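Local coordinates for protein possible translation initiation inhibitor (Rhodopseudomonas palustris, PDB 3LME) that is of unknown function but belongs to the YjgF-like family of small alpha/beta proteins that assemble as trimers, at residues 34-39 with 54-59; 6-12 with 61-66; 72-78 with 122-128. The protein carries 1 engineered substitution. One frame throughout, in Å; residues are numbered along the deposited sequence.

How the contacts relate
Helix 48-64 ties contacts 1 and 2 together: residues 54-59 of it meet the end of strand 28-35, and the chain from A61 onward meets the loop 6-12. Their centres are about 12 Å apart, and R39 NE, at the end of contact 1, makes a probable hydrogen bond of 2.8 Å to T12 O in contact 2. Contact 3, an antiparallel strand pair, lies in the sheet beneath the helix, its centre about 14 Å from that of contact 1 and 15 Å from that of contact 2. M34 O and I122 N join contacts 1 and 3 at 3.0 Å, and A63 CB touches F126 CZ at 3.8 Å between contacts 2 and 3.

Contact 1 (34-39 with 54-59); sequences MHGTDR and RMFDNM. Engineered in segment 34-39: H35 (natural residue Arg).
Helix 48-64 lies over the sheet, and here its residues 54-59 pack against M34, H35 and the turn after strand 28-35. At the strand end M34 carries the apolar part: its CG comes 3.9 Å from M59 CB, while its SD, reached after a bend at chi2 (-58°), passes obliquely beside N58. One helical turn back, the M55 chain, extended as far as SD, runs alongside the strand backbone, its CG 3.4 Å from M34 O, then leads on to I122 of the neighbouring strand. G36 is the centre of an inverse gamma turn and lies against the helix, its CA 3.6 Å from M55 N. That turn brings the carbonyls of H35 and T37 round the amide of N58, whose orientation in the model is doubtful. H35, an engineered residue (Arg in nature), points away from the helix, and its ND1 is hydrogen-bonded to D118 OD2. Beyond the turn R54 CG lies 3.6 Å from T37 O; the bend at chi2 then carries the guanidinium toward D38. The salt bridge from D38 OD2 to R54 NH2 measures 3.6 Å, the two planes 45° apart. The other carboxylate oxygen, D38 OD1, accepts the backbone N-H of V40.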
ATOM      1  N   MET A  34      -7.076   8.902  -4.404  1.00 44.30           N
ATOM      2  CA  MET A  34      -8.203   9.797  -4.570  1.00 44.35           C
ATOM      3  C   MET A  34      -8.297  10.777  -3.418  1.00 45.67           C
ATOM      4  O   MET A  34      -8.009  10.433  -2.273  1.00 46.25           O
ATOM      5  CB  MET A  34      -9.487   8.987  -4.614  1.00 43.68           C
ATOM      6  CG  MET A  34      -9.725   8.292  -5.966  1.00 42.24           C
ATOM      7  SD  MET A  34      -9.783   9.408  -7.366  1.00 34.05           S
ATOM      8  CE  MET A  34      -9.558   8.183  -8.604  1.00 38.53           C
ATOM      9  N   HIS A  35      -8.678  12.013  -3.698  1.00 47.12           N
ATOM     10  CA  HIS A  35      -9.034  12.887  -2.594  1.00 48.80           C
ATOM     11  C   HIS A  35     -10.293  13.672  -2.854  1.00 48.45           C
ATOM     12  O   HIS A  35     -10.907  13.517  -3.912  1.00 49.05           O
ATOM     13  CB  HIS A  35      -7.858  13.728  -2.068  1.00 49.92           C
ATOM     14  CG  HIS A  35      -7.098  14.442  -3.124  1.00 55.66           C
ATOM     15  ND1 HIS A  35      -7.270  15.788  -3.379  1.00 61.81           N
ATOM     16  CD2 HIS A  35      -6.155  14.008  -3.994  1.00 62.00           C
ATOM     17  CE1 HIS A  35      -6.479  16.153  -4.376  1.00 65.12           C
ATOM     18  NE2 HIS A  35      -5.798  15.089  -4.774  1.00 67.32           N
ATOM     19  N   GLY A  36     -10.697  14.480  -1.879  1.00 48.33           N
ATOM     20  CA  GLY A  36     -12.021  15.112  -1.854  1.00 47.73           C
ATOM     21  C   GLY A  36     -12.166  16.319  -2.756  1.00 47.77           C
ATOM     22  O   GLY A  36     -12.696  17.352  -2.338  1.00 47.54           O
ATOM     23  N   THR A  37     -11.707  16.193  -4.001  1.00 47.73           N
ATOM     24  CA  THR A  37     -11.890  17.246  -4.993  1.00 47.91           C
ATOM     25  C   THR A  37     -13.184  17.044  -5.762  1.00 48.07           C
ATOM     26  O   THR A  37     -13.674  15.917  -5.864  1.00 48.13           O
ATOM     27  CB  THR A  37     -10.796  17.223  -6.036  1.00 47.92           C
ATOM     28  OG1 THR A  37     -10.750  15.915  -6.609  1.00 47.02           O
ATOM     29  CG2 THR A  37      -9.472  17.580  -5.425  1.00 48.53           C
ATOM     30  N   ASP A  38     -13.713  18.149  -6.296  1.00 47.72           N
ATOM     31  CA  ASP A  38     -14.856  18.158  -7.190  1.00 47.73           C
ATOM     32  C   ASP A  38     -14.364  17.741  -8.547  1.00 46.93           C
ATOM     33  O   ASP A  38     -13.425  18.333  -9.054  1.00 46.63           O
ATOM     34  CB  ASP A  38     -15.420  19.595  -7.260  1.00 48.94           C
ATOM     35  CG  ASP A  38     -16.579  19.769  -8.276  1.00 51.08           C
ATOM     36  OD1 ASP A  38     -16.502  19.257  -9.421  1.00 52.44           O
ATOM     37  OD2 ASP A  38     -17.564  20.457  -7.912  1.00 53.10           O
ATOM     38  N   ARG A  39     -15.026  16.763  -9.156  1.00 46.94           N
ATOM     39  CA  ARG A  39     -14.585  16.220 -10.446  1.00 46.61           C
ATOM     40  C   ARG A  39     -14.493  17.251 -11.559  1.00 47.09           C
ATOM     41  O   ARG A  39     -13.681  17.097 -12.470  1.00 47.28           O
ATOM     42  CB  ARG A  39     -15.411  14.997 -10.892  1.00 46.35           C
ATOM     43  CG  ARG A  39     -16.935  15.111 -10.854  1.00 45.17           C
ATOM     44  CD  ARG A  39     -17.593  14.023 -11.732  1.00 44.34           C
ATOM     45  NE  ARG A  39     -16.997  13.925 -13.083  1.00 44.31           N
ATOM     46  CZ  ARG A  39     -17.373  14.640 -14.163  1.00 44.47           C
ATOM     47  NH1 ARG A  39     -18.357  15.540 -14.104  1.00 43.98           N
ATOM     48  NH2 ARG A  39     -16.763  14.463 -15.331  1.00 42.46           N
ATOM     49  N   ARG A  54     -16.602  12.966  -0.145  1.00 41.92           N
ATOM     50  CA  ARG A  54     -16.281  13.188  -1.535  1.00 41.89           C
ATOM     51  C   ARG A  54     -15.064  12.406  -2.002  1.00 41.41           C
ATOM     52  O   ARG A  54     -14.991  12.002  -3.166  1.00 41.77           O
ATOM     53  CB  ARG A  54     -16.080  14.673  -1.800  1.00 42.39           C
ATOM     54  CG  ARG A  54     -15.986  15.052  -3.273  1.00 44.41           C
ATOM     55  CD  ARG A  54     -17.291  14.756  -3.917  1.00 50.01           C
ATOM     56  NE  ARG A  54     -17.466  15.598  -5.088  1.00 54.83           N
ATOM     57  CZ  ARG A  54     -18.201  16.704  -5.125  1.00 54.76           C
ATOM     58  NH1 ARG A  54     -18.840  17.133  -4.046  1.00 52.37           N
ATOM     59  NH2 ARG A  54     -18.278  17.388  -6.265  1.00 58.37           N
ATOM     60  N   MET A  55     -14.095  12.217  -1.110  1.00 41.11           N
ATOM     61  CA  MET A  55     -12.942  11.359  -1.385  1.00 40.09           C
ATOM     62  C   MET A  55     -13.428   9.930  -1.636  1.00 40.55           C
ATOM     63  O   MET A  55     -13.056   9.307  -2.641  1.00 40.02           O
ATOM     64  CB  MET A  55     -11.961  11.414  -0.225  1.00 39.56           C
ATOM     65  CG  MET A  55     -10.759  10.463  -0.309  1.00 37.05           C
ATOM     66  SD  MET A  55      -9.754  10.620   1.182  1.00 31.06           S
ATOM     67  CE  MET A  55     -10.816   9.780   2.380  1.00 29.07           C
ATOM     68  N   PHE A  56     -14.304   9.435  -0.757  1.00 41.17           N
ATOM     69  CA  PHE A  56     -14.879   8.104  -0.964  1.00 41.80           C
ATOM     70  C   PHE A  56     -15.705   7.973  -2.255  1.00 42.82           C
ATOM     71  O   PHE A  56     -15.522   7.004  -3.014  1.00 43.19           O
ATOM     72  CB  PHE A  56     -15.688   7.687   0.235  1.00 41.32           C
ATOM     73  CG  PHE A  56     -14.872   7.126   1.338  1.00 40.56           C
ATOM     74  CD1 PHE A  56     -14.458   5.818   1.303  1.00 40.40           C
ATOM     75  CD2 PHE A  56     -14.517   7.910   2.422  1.00 42.23           C
ATOM     76  CE1 PHE A  56     -13.713   5.289   2.342  1.00 42.48           C
ATOM     77  CE2 PHE A  56     -13.743   7.390   3.486  1.00 42.38           C
ATOM     78  CZ  PHE A  56     -13.344   6.095   3.444  1.00 42.03           C
ATOM     79  N   ASP A  57     -16.584   8.950  -2.516  1.00 43.21           N
ATOM     80  CA  ASP A  57     -17.367   8.963  -3.742  1.00 43.73           C
ATOM     81  C   ASP A  57     -16.452   8.994  -4.991  1.00 43.96           C
ATOM     82  O   ASP A  57     -16.678   8.234  -5.947  1.00 44.87           O
ATOM     83  CB  ASP A  57     -18.336  10.145  -3.765  1.00 44.17           C
ATOM     84  CG  ASP A  57     -19.483  10.036  -2.726  1.00 47.26           C
ATOM     85  OD1 ASP A  57     -19.773   8.949  -2.157  1.00 49.35           O
ATOM     86  OD2 ASP A  57     -20.131  11.083  -2.498  1.00 49.82           O
ATOM     87  N   ASN A  58     -15.426   9.845  -5.013  1.00 42.87           N
ATOM     88  CA  ASN A  58     -14.545   9.826  -6.158  1.00 42.50           C
ATOM     89  C   ASN A  58     -13.948   8.440  -6.384  1.00 42.36           C
ATOM     90  O   ASN A  58     -13.894   7.972  -7.525  1.00 42.78           O
ATOM     91  CB  ASN A  58     -13.407  10.823  -6.016  1.00 43.32           C
ATOM     92  CG  ASN A  58     -13.828  12.245  -6.243  1.00 43.55           C
ATOM     93  OD1 ASN A  58     -13.171  13.166  -5.790  1.00 46.24           O
ATOM     94  ND2 ASN A  58     -14.906  12.437  -6.951  1.00 48.18           N
ATOM     95  N   MET A  59     -13.471   7.806  -5.304  1.00 41.73           N
ATOM     96  CA  MET A  59     -12.797   6.500  -5.371  1.00 40.43           C
ATOM     97  C   MET A  59     -13.820   5.509  -5.927  1.00 41.31           C
ATOM     98  O   MET A  59     -13.508   4.775  -6.892  1.00 41.51           O
ATOM     99  CB  MET A  59     -12.243   6.054  -3.986  1.00 39.38           C
ATOM    100  CG  MET A  59     -11.537   4.672  -3.941  1.00 35.57           C
ATOM    101  SD  MET A  59     -11.249   3.858  -2.331  1.00 28.65           S
ATOM    102  CE  MET A  59     -12.899   3.722  -1.638  1.00 28.14           C
TER

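Contact 2 (6-12 with 61-66); sequences IAPTDKT and AAAEAA
I6 and A66 form the tight side of this contact, methyl against methyl, with I6 CD1 3.5 Å from A66 CB. The two branches of I6 divide the work: CG1, anti to the carbonyl carbon (chi1 -63°), carries CD1 to A66, whereas CG2 turns to A65 and comes within 4.2 Å of its CB. The helical side offers a row of alanines here, consistent with the close approach of the loop. I6 is buried further by I21 and V29, and A62, another of these alanines, by I31 and M34, so the closed side faces the sheet.

In the fold, residues 6-12 belong to the irregular connection between the short strand 4-5 and strand 22-25, and they run back alongside the C-terminal part of helix 48-64, the helix that covers the sheet, with I6 by A66 and T12 by A61. At the other end of the loop the contact is less apolar. K11 O lies 3.3 Å from A61 CB, and T12 OG1 rests on the helix backbone, 3.7 Å from A62 CA, without a hydrogen bond crossing between the segments. The carbonyl of T12 is the one that R39 takes up, from the turn after strand 28-35.

The solvent side is looser. The K11 chain leads away from the helix to a long salt bridge with its neighbour D10, 3.9 Å from NZ to D10 OD2. E64 carries the opposite charge to K11, yet its OE2 stays 6.6 Å from K11 NZ, so any attraction between them is probably weak.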
ATOM      1  N   ILE A   6      -8.336   2.447 -16.831  1.00 52.16           N
ATOM      2  CA  ILE A   6      -9.733   2.872 -16.750  1.00 52.10           C
ATOM      3  C   ILE A   6      -9.903   4.245 -17.345  1.00 52.32           C
ATOM      4  O   ILE A   6      -9.423   5.227 -16.799  1.00 52.65           O
ATOM      5  CB  ILE A   6     -10.199   2.904 -15.301  1.00 51.86           C
ATOM      6  CG1 ILE A   6     -10.145   1.493 -14.722  1.00 51.93           C
ATOM      7  CG2 ILE A   6     -11.593   3.478 -15.199  1.00 51.85           C
ATOM      8  CD1 ILE A   6     -10.120   1.462 -13.236  1.00 52.76           C
ATOM      9  N   ALA A   7     -10.571   4.308 -18.489  1.00 53.19           N
ATOM     10  CA  ALA A   7     -10.846   5.593 -19.160  1.00 53.55           C
ATOM     11  C   ALA A   7     -11.746   6.531 -18.316  1.00 53.44           C
ATOM     12  O   ALA A   7     -12.649   6.074 -17.609  1.00 53.12           O
ATOM     13  CB  ALA A   7     -11.453   5.345 -20.534  1.00 53.68           C
ATOM     14  N   PRO A   8     -11.481   7.843 -18.369  1.00 53.58           N
ATOM     15  CA  PRO A   8     -12.285   8.760 -17.561  1.00 54.20           C
ATOM     16  C   PRO A   8     -13.706   8.859 -18.075  1.00 54.78           C
ATOM     17  O   PRO A   8     -13.948   8.735 -19.275  1.00 54.84           O
ATOM     18  CB  PRO A   8     -11.567  10.101 -17.703  1.00 53.87           C
ATOM     19  CG  PRO A   8     -10.236   9.767 -18.190  1.00 54.14           C
ATOM     20  CD  PRO A   8     -10.366   8.528 -19.025  1.00 53.40           C
ATOM     21  N   THR A   9     -14.623   9.112 -17.156  1.00 55.69           N
ATOM     22  CA  THR A   9     -16.049   9.007 -17.413  1.00 56.94           C
ATOM     23  C   THR A   9     -16.726  10.270 -16.907  1.00 57.35           C
ATOM     24  O   THR A   9     -16.064  11.110 -16.302  1.00 57.49           O
ATOM     25  CB  THR A   9     -16.540   7.711 -16.758  1.00 57.04           C
ATOM     26  OG1 THR A   9     -16.569   6.699 -17.767  1.00 58.74           O
ATOM     27  CG2 THR A   9     -17.895   7.828 -16.116  1.00 57.28           C
ATOM     28  N   ASP A  10     -18.010  10.456 -17.183  1.00 58.11           N
ATOM     29  CA  ASP A  10     -18.657  11.695 -16.709  1.00 58.65           C
ATOM     30  C   ASP A  10     -19.086  11.609 -15.236  1.00 58.45           C
ATOM     31  O   ASP A  10     -19.619  12.574 -14.676  1.00 58.28           O
ATOM     32  CB  ASP A  10     -19.764  12.197 -17.660  1.00 58.52           C
ATOM     33  CG  ASP A  10     -21.059  11.374 -17.588  1.00 61.97           C
ATOM     34  OD1 ASP A  10     -22.091  11.844 -18.134  1.00 65.07           O
ATOM     35  OD2 ASP A  10     -21.082  10.265 -17.001  1.00 65.26           O
ATOM     36  N   LYS A  11     -18.812  10.455 -14.613  1.00 58.40           N
ATOM     37  CA  LYS A  11     -19.020  10.255 -13.159  1.00 58.82           C
ATOM     38  C   LYS A  11     -17.698  10.286 -12.342  1.00 58.09           C
ATOM     39  O   LYS A  11     -17.713  10.281 -11.115  1.00 58.20           O
ATOM     40  CB  LYS A  11     -19.825   8.975 -12.890  1.00 58.64           C
ATOM     41  CG  LYS A  11     -21.343   9.138 -13.031  1.00 61.64           C
ATOM     42  CD  LYS A  11     -21.987   7.956 -13.840  1.00 67.51           C
ATOM     43  CE  LYS A  11     -23.491   8.188 -14.120  1.00 70.15           C
ATOM     44  NZ  LYS A  11     -23.879   7.915 -15.554  1.00 71.35           N
ATOM     45  N   THR A  12     -16.589  10.427 -13.060  1.00 57.42           N
ATOM     46  CA  THR A  12     -15.233  10.134 -12.617  1.00 56.78           C
ATOM     47  C   THR A  12     -14.323  11.371 -12.655  1.00 56.59           C
ATOM     48  O   THR A  12     -14.641  12.347 -13.327  1.00 56.19           O
ATOM     49  CB  THR A  12     -14.673   9.031 -13.543  1.00 56.72           C
ATOM     50  OG1 THR A  12     -14.625   7.788 -12.840  1.00 57.76           O
ATOM     51  CG2 THR A  12     -13.326   9.359 -14.099  1.00 55.62           C
ATOM     52  N   ALA A  61     -16.540   5.879  -7.686  1.00 42.21           N
ATOM     53  CA  ALA A  61     -16.859   6.149  -9.075  1.00 42.94           C
ATOM     54  C   ALA A  61     -15.808   5.543 -10.004  1.00 43.54           C
ATOM     55  O   ALA A  61     -16.126   4.900 -10.998  1.00 43.88           O
ATOM     56  CB  ALA A  61     -16.986   7.640  -9.310  1.00 41.87           C
ATOM     57  N   ALA A  62     -14.547   5.759  -9.696  1.00 44.74           N
ATOM     58  CA  ALA A  62     -13.516   5.142 -10.492  1.00 45.64           C
ATOM     59  C   ALA A  62     -13.758   3.634 -10.443  1.00 46.61           C
ATOM     60  O   ALA A  62     -13.735   2.974 -11.482  1.00 47.05           O
ATOM     61  CB  ALA A  62     -12.145   5.513  -9.978  1.00 45.07           C
ATOM     62  N   ALA A  63     -14.067   3.094  -9.264  1.00 47.40           N
ATOM     63  CA  ALA A  63     -14.235   1.646  -9.147  1.00 48.34           C
ATOM     64  C   ALA A  63     -15.411   1.155  -9.987  1.00 49.23           C
ATOM     65  O   ALA A  63     -15.287   0.214 -10.763  1.00 49.16           O
ATOM     66  CB  ALA A  63     -14.395   1.248  -7.736  1.00 47.75           C
ATOM     67  N   GLU A  64     -16.541   1.827  -9.840  1.00 50.66           N
ATOM     68  CA  GLU A  64     -17.753   1.497 -10.569  1.00 52.13           C
ATOM     69  C   GLU A  64     -17.563   1.614 -12.105  1.00 51.86           C
ATOM     70  O   GLU A  64     -18.134   0.832 -12.860  1.00 51.99           O
ATOM     71  CB  GLU A  64     -18.917   2.333 -10.014  1.00 52.67           C
ATOM     72  CG  GLU A  64     -20.285   1.967 -10.550  1.00 58.28           C
ATOM     73  CD  GLU A  64     -20.592   2.655 -11.898  1.00 66.40           C
ATOM     74  OE1 GLU A  64     -21.345   2.049 -12.711  1.00 68.85           O
ATOM     75  OE2 GLU A  64     -20.075   3.792 -12.146  1.00 69.63           O
ATOM     76  N   ALA A  65     -16.732   2.553 -12.556  1.00 51.56           N
ATOM     77  CA  ALA A  65     -16.340   2.637 -13.968  1.00 51.19           C
ATOM     78  C   ALA A  65     -15.479   1.449 -14.458  1.00 51.57           C
ATOM     79  O   ALA A  65     -15.243   1.290 -15.668  1.00 52.17           O
ATOM     80  CB  ALA A  65     -15.632   3.942 -14.243  1.00 50.81           C
ATOM     81  N   ALA A  66     -15.003   0.613 -13.544  1.00 51.00           N
ATOM     82  CA  ALA A  66     -14.319  -0.596 -13.962  1.00 50.49           C
ATOM     83  C   ALA A  66     -15.127  -1.824 -13.584  1.00 50.41           C
ATOM     84  O   ALA A  66     -14.645  -2.941 -13.721  1.00 50.57           O
ATOM     85  CB  ALA A  66     -12.946  -0.662 -13.357  1.00 50.84           C
TER

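Contact 3 (72-78 with 122-128); sequences DAVRLTV and IDGTFYA
L76, V78 and I122 form an apolar cluster on the helix-facing side of two neighbouring strands. I122 reaches across with CG1 anti to its backbone N (chi1 -175°), which brings CD1 to 3.7 Å from V78 CG2 and 4.2 Å from L76 CD2; F56 of helix 48-64 closes over it. L76 CD2 also rests on G124 CA. Farther along the same face, A73 CB lies 3.9 Å from F126 CE2, and F126 packs as well on V29 and I31 of strand 28-35.

The strands run antiparallel, their directions 164° apart, in a mixed sheet where 120-127 lies between 28-35 and 73-80, and 73-80 between 120-127 and 106-110. T77 and D123 form a hydrogen-bonded pair, joined by both their backbone N-H groups, with T77 N to D123 O at 2.9 Å. The ladder then meets a classic beta bulge: V74 and R75 both face T125, so T125 O receives V74 N at 2.8 Å and, weakly, R75 N at 3.3 Å, while R75 O accepts T125 N. Past the bulge Y127 N bonds D72 O at 2.8 Å. V74 packs against Y127, CG1 to CB at 3.8 Å, and the carboxylate of D72 lies beside A128 with OD2 held by T69 N.

R75, T77, D123 and T125 point to the other face, where subunits meet. R75 NH1 hydrogen-bonds T125 OG1 and G124 O of a neighbouring subunit, and R75 NH2 hydrogen-bonds I31 O of that same neighbouring subunit. The helix-facing side is thus hydrocarbon, while the other side adds polar bonds, led by the R75 guanidinium, to apolar packing between subunits of the trimer.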
ATOM      1  N   ASP A  72     -16.972  -4.880  -3.219  1.00 48.70           N
ATOM      2  CA  ASP A  72     -15.815  -5.545  -3.788  1.00 47.45           C
ATOM      3  C   ASP A  72     -14.492  -5.048  -3.221  1.00 46.82           C
ATOM      4  O   ASP A  72     -13.453  -5.452  -3.740  1.00 47.65           O
ATOM      5  CB  ASP A  72     -15.800  -5.362  -5.318  1.00 47.25           C
ATOM      6  CG  ASP A  72     -17.059  -5.917  -5.990  1.00 48.01           C
ATOM      7  OD1 ASP A  72     -17.695  -6.783  -5.374  1.00 47.38           O
ATOM      8  OD2 ASP A  72     -17.421  -5.499  -7.120  1.00 48.33           O
ATOM      9  N   ALA A  73     -14.493  -4.184  -2.197  1.00 45.55           N
ATOM     10  CA  ALA A  73     -13.224  -3.612  -1.697  1.00 44.78           C
ATOM     11  C   ALA A  73     -12.412  -4.631  -0.916  1.00 44.55           C
ATOM     12  O   ALA A  73     -12.909  -5.182   0.038  1.00 45.31           O
ATOM     13  CB  ALA A  73     -13.468  -2.420  -0.851  1.00 44.35           C
ATOM     14  N   VAL A  74     -11.178  -4.912  -1.323  1.00 44.59           N
ATOM     15  CA  VAL A  74     -10.321  -5.811  -0.528  1.00 44.41           C
ATOM     16  C   VAL A  74      -9.300  -5.066   0.306  1.00 44.50           C
ATOM     17  O   VAL A  74      -8.772  -5.637   1.243  1.00 44.76           O
ATOM     18  CB  VAL A  74      -9.617  -6.903  -1.341  1.00 44.00           C
ATOM     19  CG1 VAL A  74     -10.640  -7.808  -2.016  1.00 45.40           C
ATOM     20  CG2 VAL A  74      -8.720  -6.298  -2.369  1.00 43.64           C
ATOM     21  N   ARG A  75      -9.012  -3.807  -0.016  1.00 44.22           N
ATOM     22  CA  ARG A  75      -8.154  -3.013   0.865  1.00 44.92           C
ATOM     23  C   ARG A  75      -8.348  -1.530   0.692  1.00 44.99           C
ATOM     24  O   ARG A  75      -8.387  -1.040  -0.435  1.00 45.22           O
ATOM     25  CB  ARG A  75      -6.660  -3.330   0.669  1.00 44.91           C
ATOM     26  CG  ARG A  75      -5.765  -2.661   1.700  1.00 44.68           C
ATOM     27  CD  ARG A  75      -4.282  -2.695   1.276  1.00 47.30           C
ATOM     28  NE  ARG A  75      -3.755  -4.053   1.290  1.00 45.99           N
ATOM     29  CZ  ARG A  75      -3.591  -4.780   2.391  1.00 45.62           C
ATOM     30  NH1 ARG A  75      -3.133  -6.026   2.303  1.00 46.03           N
ATOM     31  NH2 ARG A  75      -3.898  -4.272   3.572  1.00 44.71           N
ATOM     32  N   LEU A  76      -8.423  -0.825   1.816  1.00 44.70           N
ATOM     33  CA  LEU A  76      -8.474   0.619   1.814  1.00 44.74           C
ATOM     34  C   LEU A  76      -7.310   1.141   2.636  1.00 45.09           C
ATOM     35  O   LEU A  76      -7.150   0.748   3.790  1.00 45.99           O
ATOM     36  CB  LEU A  76      -9.793   1.091   2.420  1.00 44.72           C
ATOM     37  CG  LEU A  76     -11.095   0.693   1.709  1.00 43.99           C
ATOM     38  CD1 LEU A  76     -12.264   1.286   2.437  1.00 42.11           C
ATOM     39  CD2 LEU A  76     -11.090   1.189   0.284  1.00 42.77           C
ATOM     40  N   THR A  77      -6.474   2.002   2.057  1.00 44.87           N
ATOM     41  CA  THR A  77      -5.423   2.639   2.844  1.00 44.45           C
ATOM     42  C   THR A  77      -5.722   4.130   2.909  1.00 44.30           C
ATOM     43  O   THR A  77      -5.607   4.846   1.926  1.00 43.73           O
ATOM     44  CB  THR A  77      -3.996   2.323   2.290  1.00 44.84           C
ATOM     45  OG1 THR A  77      -3.921   0.935   1.903  1.00 45.43           O
ATOM     46  CG2 THR A  77      -2.919   2.604   3.347  1.00 43.50           C
ATOM     47  N   VAL A  78      -6.179   4.584   4.063  1.00 44.46           N
ATOM     48  CA  VAL A  78      -6.492   5.991   4.230  1.00 44.60           C
ATOM     49  C   VAL A  78      -5.311   6.699   4.874  1.00 45.45           C
ATOM     50  O   VAL A  78      -4.872   6.337   5.977  1.00 45.72           O
ATOM     51  CB  VAL A  78      -7.748   6.200   5.073  1.00 44.43           C
ATOM     52  CG1 VAL A  78      -8.326   7.598   4.847  1.00 43.72           C
ATOM     53  CG2 VAL A  78      -8.773   5.175   4.717  1.00 43.51           C
ATOM     54  N   ILE A 122      -6.939   8.481  -0.264  1.00 49.16           N
ATOM     55  CA  ILE A 122      -7.267   7.073  -0.062  1.00 49.42           C
ATOM     56  C   ILE A 122      -6.829   6.214  -1.220  1.00 48.68           C
ATOM     57  O   ILE A 122      -6.871   6.660  -2.336  1.00 48.69           O
ATOM     58  CB  ILE A 122      -8.786   6.848   0.287  1.00 49.88           C
ATOM     59  CG1 ILE A 122      -9.075   5.375   0.621  1.00 49.64           C
ATOM     60  CG2 ILE A 122      -9.713   7.274  -0.858  1.00 51.73           C
ATOM     61  CD1 ILE A 122     -10.353   5.155   1.398  1.00 47.50           C
ATOM     62  N   ASP A 123      -6.390   4.993  -0.923  1.00 48.87           N
ATOM     63  CA  ASP A 123      -6.042   3.967  -1.919  1.00 49.33           C
ATOM     64  C   ASP A 123      -6.977   2.776  -1.825  1.00 48.30           C
ATOM     65  O   ASP A 123      -7.081   2.157  -0.770  1.00 48.85           O
ATOM     66  CB  ASP A 123      -4.645   3.435  -1.678  1.00 50.15           C
ATOM     67  CG  ASP A 123      -3.587   4.391  -2.106  1.00 54.45           C
ATOM     68  OD1 ASP A 123      -3.950   5.439  -2.700  1.00 57.77           O
ATOM     69  OD2 ASP A 123      -2.392   4.087  -1.847  1.00 58.22           O
ATOM     70  N   GLY A 124      -7.633   2.441  -2.929  1.00 46.93           N
ATOM     71  CA  GLY A 124      -8.632   1.405  -2.921  1.00 45.10           C
ATOM     72  C   GLY A 124      -8.248   0.355  -3.907  1.00 44.36           C
ATOM     73  O   GLY A 124      -7.798   0.683  -5.002  1.00 44.66           O
ATOM     74  N   THR A 125      -8.422  -0.902  -3.502  1.00 43.59           N
ATOM     75  CA  THR A 125      -8.186  -2.094  -4.329  1.00 42.42           C
ATOM     76  C   THR A 125      -9.418  -3.001  -4.252  1.00 42.08           C
ATOM     77  O   THR A 125      -9.922  -3.286  -3.174  1.00 40.79           O
ATOM     78  CB  THR A 125      -6.937  -2.833  -3.840  1.00 42.16           C
ATOM     79  OG1 THR A 125      -5.872  -1.891  -3.748  1.00 42.56           O
ATOM     80  CG2 THR A 125      -6.540  -3.960  -4.783  1.00 40.69           C
ATOM     81  N   PHE A 126      -9.919  -3.413  -5.409  1.00 42.64           N
ATOM     82  CA  PHE A 126     -11.189  -4.128  -5.478  1.00 43.38           C
ATOM     83  C   PHE A 126     -11.024  -5.463  -6.210  1.00 45.06           C
ATOM     84  O   PHE A 126     -10.166  -5.609  -7.099  1.00 44.97           O
ATOM     85  CB  PHE A 126     -12.241  -3.280  -6.186  1.00 42.60           C
ATOM     86  CG  PHE A 126     -12.556  -1.965  -5.500  1.00 41.36           C
ATOM     87  CD1 PHE A 126     -11.660  -0.892  -5.547  1.00 40.82           C
ATOM     88  CD2 PHE A 126     -13.762  -1.779  -4.864  1.00 38.91           C
ATOM     89  CE1 PHE A 126     -11.960   0.310  -4.928  1.00 40.27           C
ATOM     90  CE2 PHE A 126     -14.071  -0.580  -4.248  1.00 39.69           C
ATOM     91  CZ  PHE A 126     -13.174   0.469  -4.271  1.00 40.00           C
ATOM     92  N   TYR A 127     -11.850  -6.436  -5.827  1.00 46.93           N
ATOM     93  CA  TYR A 127     -11.909  -7.735  -6.481  1.00 48.73           C
ATOM     94  C   TYR A 127     -13.265  -7.833  -7.079  1.00 50.53           C
ATOM     95  O   TYR A 127     -14.238  -7.907  -6.325  1.00 51.26           O
ATOM     96  CB  TYR A 127     -11.813  -8.832  -5.449  1.00 48.29           C
ATOM     97  CG  TYR A 127     -11.871 -10.231  -5.994  1.00 48.51           C
ATOM     98  CD1 TYR A 127     -10.969 -10.661  -6.970  1.00 50.00           C
ATOM     99  CD2 TYR A 127     -12.785 -11.150  -5.489  1.00 48.44           C
ATOM    100  CE1 TYR A 127     -10.991 -11.970  -7.457  1.00 50.24           C
ATOM    101  CE2 TYR A 127     -12.821 -12.454  -5.951  1.00 50.04           C
ATOM    102  CZ  TYR A 127     -11.920 -12.863  -6.948  1.00 51.02           C
ATOM    103  OH  TYR A 127     -11.960 -14.159  -7.420  1.00 48.20           O
ATOM    104  N   ALA A 128     -13.342  -7.854  -8.409  1.00 52.29           N
ATOM    105  CA  ALA A 128     -14.622  -7.859  -9.085  1.00 54.40           C
ATOM    106  C   ALA A 128     -14.634  -8.797 -10.290  1.00 56.38           C
ATOM    107  O   ALA A 128     -14.630  -8.321 -11.429  1.00 56.87           O
ATOM    108  CB  ALA A 128     -14.947  -6.455  -9.519  1.00 54.41           C
TER